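Local atomic coordinates of putrescine aminotransferase (Halomonas elongata DSM 2581, PDB entry 6GWI), a protein that is a pyridoxal-5'-phosphate-dependent class-III aminotransferase, named for putrescine, that probably moves amino groups from amine donors to carbonyl acceptors. Residues D348-Y353 with L425-E430. Sequence-based numbering, arbitrary orientation.
Sequences DDLGPY and LVIRRE
R429 lies across the ring of Y353 and ends on the carboxylate of D349. The contact joins two helices of the C-terminal part of this class-III aminotransferase, which has the fold type I architecture of PLP enzymes. D349, L350 and Y353 belong to helix 342-359. R429 opens helix 429-450, with R428 at its N-cap, and the loop before it follows strand 418-421.

R429 can be followed outward from CB. CB of R429 sits 3.8 Å from CE2 of Y353. CG of R429 comes over the middle of the ring and makes a CH-pi contact, 3.9 Å from the Y353 centroid. The chain then runs extended from CG to NE and passes CD1 of Y353. The guanidinium lies nearly parallel to the ring, the planes 13° apart, with CD1 of Y353 over one of its faces, offset toward the rim. At the tip, NH2 of R429 gives OD1 of D349 a hydrogen bond of 2.6 Å within a salt bridge. A weak bond from NE of R429 reaches OD1 of D349 at 2.8 Å. Both nitrogens meet this one oxygen, and the acid and guanidinium planes stand 62° apart, so the pairing is neither two-oxygen nor coplanar. NH2 approaches OD1 from above the carboxylate plane.

A chi1 of -174° swings the Y353 ring away from its own backbone N, and the ring then lies against R429. The OH of Y353 hydrogen-bonds to D433 and R357. I432 also touches Y353, and it packs on I427 as well.

L350 is buried against the loop. Its CD1 lies 4.4 Å from CG2 of I427. CD1 of L350 also reaches the loop backbone, 3.3 Å from O of I427. CD1 of L350 lies 3.2 Å from O of L425, a buried carbonyl oxygen with no hydrogen-bond partner in the model.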
ATOM      1  N   ASP B 348       9.754 -21.026 -23.754  1.00 50.68           N
ATOM      2  CA  ASP B 348      10.168 -22.089 -24.662  1.00 46.21           C
ATOM      3  C   ASP B 348       9.505 -23.434 -24.390  1.00 54.41           C
ATOM      4  O   ASP B 348       9.493 -24.288 -25.283  1.00 57.86           O
ATOM      5  CB  ASP B 348      11.690 -22.290 -24.605  1.00 42.21           C
ATOM      6  CG  ASP B 348      12.463 -21.059 -25.032  1.00 41.92           C
ATOM      7  OD1 ASP B 348      11.904 -20.233 -25.783  1.00 41.41           O
ATOM      8  OD2 ASP B 348      13.641 -20.931 -24.634  1.00 41.92           O
ATOM      9  N   ASP B 349       8.962 -23.649 -23.191  1.00 42.77           N
ATOM     10  CA  ASP B 349       8.444 -24.962 -22.814  1.00 34.54           C
ATOM     11  C   ASP B 349       6.984 -24.878 -22.390  1.00 42.06           C
ATOM     12  O   ASP B 349       6.113 -25.351 -23.125  1.00 37.47           O
ATOM     13  CB  ASP B 349       9.316 -25.556 -21.704  1.00 46.59           C
ATOM     14  CG  ASP B 349       8.777 -26.870 -21.173  1.00 49.74           C
ATOM     15  OD1 ASP B 349       7.872 -27.449 -21.810  1.00 56.74           O
ATOM     16  OD2 ASP B 349       9.255 -27.323 -20.111  1.00 47.14           O
ATOM     17  N   LEU B 350       6.681 -24.288 -21.234  1.00 32.63           N
ATOM     18  CA  LEU B 350       5.331 -24.373 -20.687  1.00 35.18           C
ATOM     19  C   LEU B 350       4.347 -23.521 -21.482  1.00 35.49           C
ATOM     20  O   LEU B 350       3.184 -23.906 -21.651  1.00 38.08           O
ATOM     21  CB  LEU B 350       5.349 -23.962 -19.215  1.00 32.90           C
ATOM     22  CG  LEU B 350       6.290 -24.809 -18.353  1.00 47.60           C
ATOM     23  CD1 LEU B 350       6.426 -24.229 -16.951  1.00 54.27           C
ATOM     24  CD2 LEU B 350       5.827 -26.263 -18.286  1.00 51.00           C
ATOM     25  N   GLY B 351       4.787 -22.367 -21.976  1.00 42.19           N
ATOM     26  CA  GLY B 351       3.930 -21.504 -22.752  1.00 29.68           C
ATOM     27  C   GLY B 351       3.414 -22.177 -24.007  1.00 39.49           C
ATOM     28  O   GLY B 351       2.203 -22.285 -24.228  1.00 37.44           O
ATOM     29  N   PRO B 352       4.327 -22.634 -24.867  1.00 47.02           N
ATOM     30  CA  PRO B 352       3.888 -23.386 -26.052  1.00 47.60           C
ATOM     31  C   PRO B 352       3.101 -24.637 -25.715  1.00 34.89           C
ATOM     32  O   PRO B 352       2.161 -24.984 -26.441  1.00 35.55           O
ATOM     33  CB  PRO B 352       5.210 -23.717 -26.761  1.00 36.72           C
ATOM     34  CG  PRO B 352       6.125 -22.605 -26.363  1.00 32.33           C
ATOM     35  CD  PRO B 352       5.756 -22.274 -24.936  1.00 32.75           C
ATOM     36  N   TYR B 353       3.436 -25.320 -24.619  1.00 33.48           N
ATOM     37  CA  TYR B 353       2.704 -26.530 -24.264  1.00 40.83           C
ATOM     38  C   TYR B 353       1.280 -26.190 -23.843  1.00 41.65           C
ATOM     39  O   TYR B 353       0.323 -26.847 -24.268  1.00 42.78           O
ATOM     40  CB  TYR B 353       3.433 -27.281 -23.154  1.00 38.12           C
ATOM     41  CG  TYR B 353       2.804 -28.615 -22.834  1.00 41.34           C
ATOM     42  CD1 TYR B 353       3.065 -29.731 -23.616  1.00 37.65           C
ATOM     43  CD2 TYR B 353       1.940 -28.755 -21.757  1.00 41.77           C
ATOM     44  CE1 TYR B 353       2.490 -30.951 -23.330  1.00 51.45           C
ATOM     45  CE2 TYR B 353       1.360 -29.972 -21.463  1.00 35.80           C
ATOM     46  CZ  TYR B 353       1.638 -31.066 -22.253  1.00 54.90           C
ATOM     47  OH  TYR B 353       1.061 -32.282 -21.965  1.00 54.28           O
ATOM     48  N   LEU B 425       4.362 -20.289 -12.548  1.00 26.97           N
ATOM     49  CA  LEU B 425       5.272 -20.489 -13.668  1.00 24.70           C
ATOM     50  C   LEU B 425       6.055 -21.788 -13.558  1.00 26.93           C
ATOM     51  O   LEU B 425       6.710 -22.178 -14.530  1.00 28.84           O
ATOM     52  CB  LEU B 425       6.230 -19.304 -13.770  1.00 24.98           C
ATOM     53  CG  LEU B 425       5.560 -17.928 -13.827  1.00 27.20           C
ATOM     54  CD1 LEU B 425       6.590 -16.867 -14.173  1.00 31.06           C
ATOM     55  CD2 LEU B 425       4.395 -17.885 -14.819  1.00 25.82           C
ATOM     56  N   VAL B 426       5.996 -22.465 -12.412  1.00 44.44           N
ATOM     57  CA  VAL B 426       6.656 -23.751 -12.229  1.00 30.98           C
ATOM     58  C   VAL B 426       5.684 -24.913 -12.403  1.00 33.23           C
ATOM     59  O   VAL B 426       5.999 -26.044 -12.021  1.00 33.15           O
ATOM     60  CB  VAL B 426       7.353 -23.826 -10.861  1.00 28.98           C
ATOM     61  CG1 VAL B 426       8.392 -22.721 -10.738  1.00 43.37           C
ATOM     62  CG2 VAL B 426       6.334 -23.748  -9.727  1.00 27.15           C
ATOM     63  N   ILE B 427       4.500 -24.656 -12.966  1.00 40.42           N
ATOM     64  CA  ILE B 427       3.532 -25.724 -13.171  1.00 35.13           C
ATOM     65  C   ILE B 427       4.144 -26.783 -14.074  1.00 42.08           C
ATOM     66  O   ILE B 427       4.854 -26.474 -15.040  1.00 35.33           O
ATOM     67  CB  ILE B 427       2.228 -25.158 -13.760  1.00 31.18           C
ATOM     68  CG1 ILE B 427       1.141 -26.238 -13.785  1.00 34.67           C
ATOM     69  CG2 ILE B 427       2.463 -24.613 -15.167  1.00 34.97           C
ATOM     70  CD1 ILE B 427      -0.245 -25.719 -14.159  1.00 32.21           C
ATOM     71  N   ARG B 428       3.866 -28.044 -13.767  1.00 47.29           N
ATOM     72  CA  ARG B 428       4.392 -29.137 -14.565  1.00 41.37           C
ATOM     73  C   ARG B 428       3.454 -29.426 -15.732  1.00 33.66           C
ATOM     74  O   ARG B 428       2.281 -29.048 -15.731  1.00 30.08           O
ATOM     75  CB  ARG B 428       4.556 -30.402 -13.719  1.00 40.68           C
ATOM     76  CG  ARG B 428       5.771 -30.416 -12.808  1.00 53.46           C
ATOM     77  CD  ARG B 428       5.859 -31.740 -12.062  1.00 86.90           C
ATOM     78  NE  ARG B 428       7.233 -32.220 -11.934  1.00 96.76           N
ATOM     79  CZ  ARG B 428       7.931 -32.768 -12.925  1.00100.06           C
ATOM     80  NH1 ARG B 428       7.392 -32.900 -14.131  1.00 96.34           N
ATOM     81  NH2 ARG B 428       9.173 -33.180 -12.714  1.00 94.56           N
ATOM     82  N   ARG B 429       4.001 -30.095 -16.747  1.00 33.95           N
ATOM     83  CA  ARG B 429       3.212 -30.414 -17.931  1.00 46.20           C
ATOM     84  C   ARG B 429       2.037 -31.317 -17.580  1.00 38.42           C
ATOM     85  O   ARG B 429       0.930 -31.138 -18.103  1.00 32.56           O
ATOM     86  CB  ARG B 429       4.100 -31.058 -18.988  1.00 41.39           C
ATOM     87  CG  ARG B 429       4.924 -30.051 -19.759  1.00 45.96           C
ATOM     88  CD  ARG B 429       5.795 -30.740 -20.778  1.00 55.81           C
ATOM     89  NE  ARG B 429       6.379 -29.795 -21.719  1.00 59.21           N
ATOM     90  CZ  ARG B 429       6.874 -30.138 -22.902  1.00 70.57           C
ATOM     91  NH1 ARG B 429       6.862 -31.408 -23.283  1.00 72.69           N
ATOM     92  NH2 ARG B 429       7.382 -29.210 -23.701  1.00 76.01           N
ATOM     93  N   GLU B 430       2.261 -32.311 -16.715  1.00 35.75           N
ATOM     94  CA  GLU B 430       1.158 -33.154 -16.275  1.00 54.59           C
ATOM     95  C   GLU B 430       0.111 -32.336 -15.529  1.00 50.71           C
ATOM     96  O   GLU B 430      -1.086 -32.637 -15.607  1.00 34.05           O
ATOM     97  CB  GLU B 430       1.677 -34.293 -15.392  1.00 73.59           C
ATOM     98  CG  GLU B 430       2.737 -33.895 -14.361  1.00 83.27           C
ATOM     99  CD  GLU B 430       4.161 -34.113 -14.855  1.00 71.02           C
ATOM    100  OE1 GLU B 430       4.543 -33.506 -15.880  1.00 51.89           O
ATOM    101  OE2 GLU B 430       4.896 -34.899 -14.220  1.00 66.39           O
TER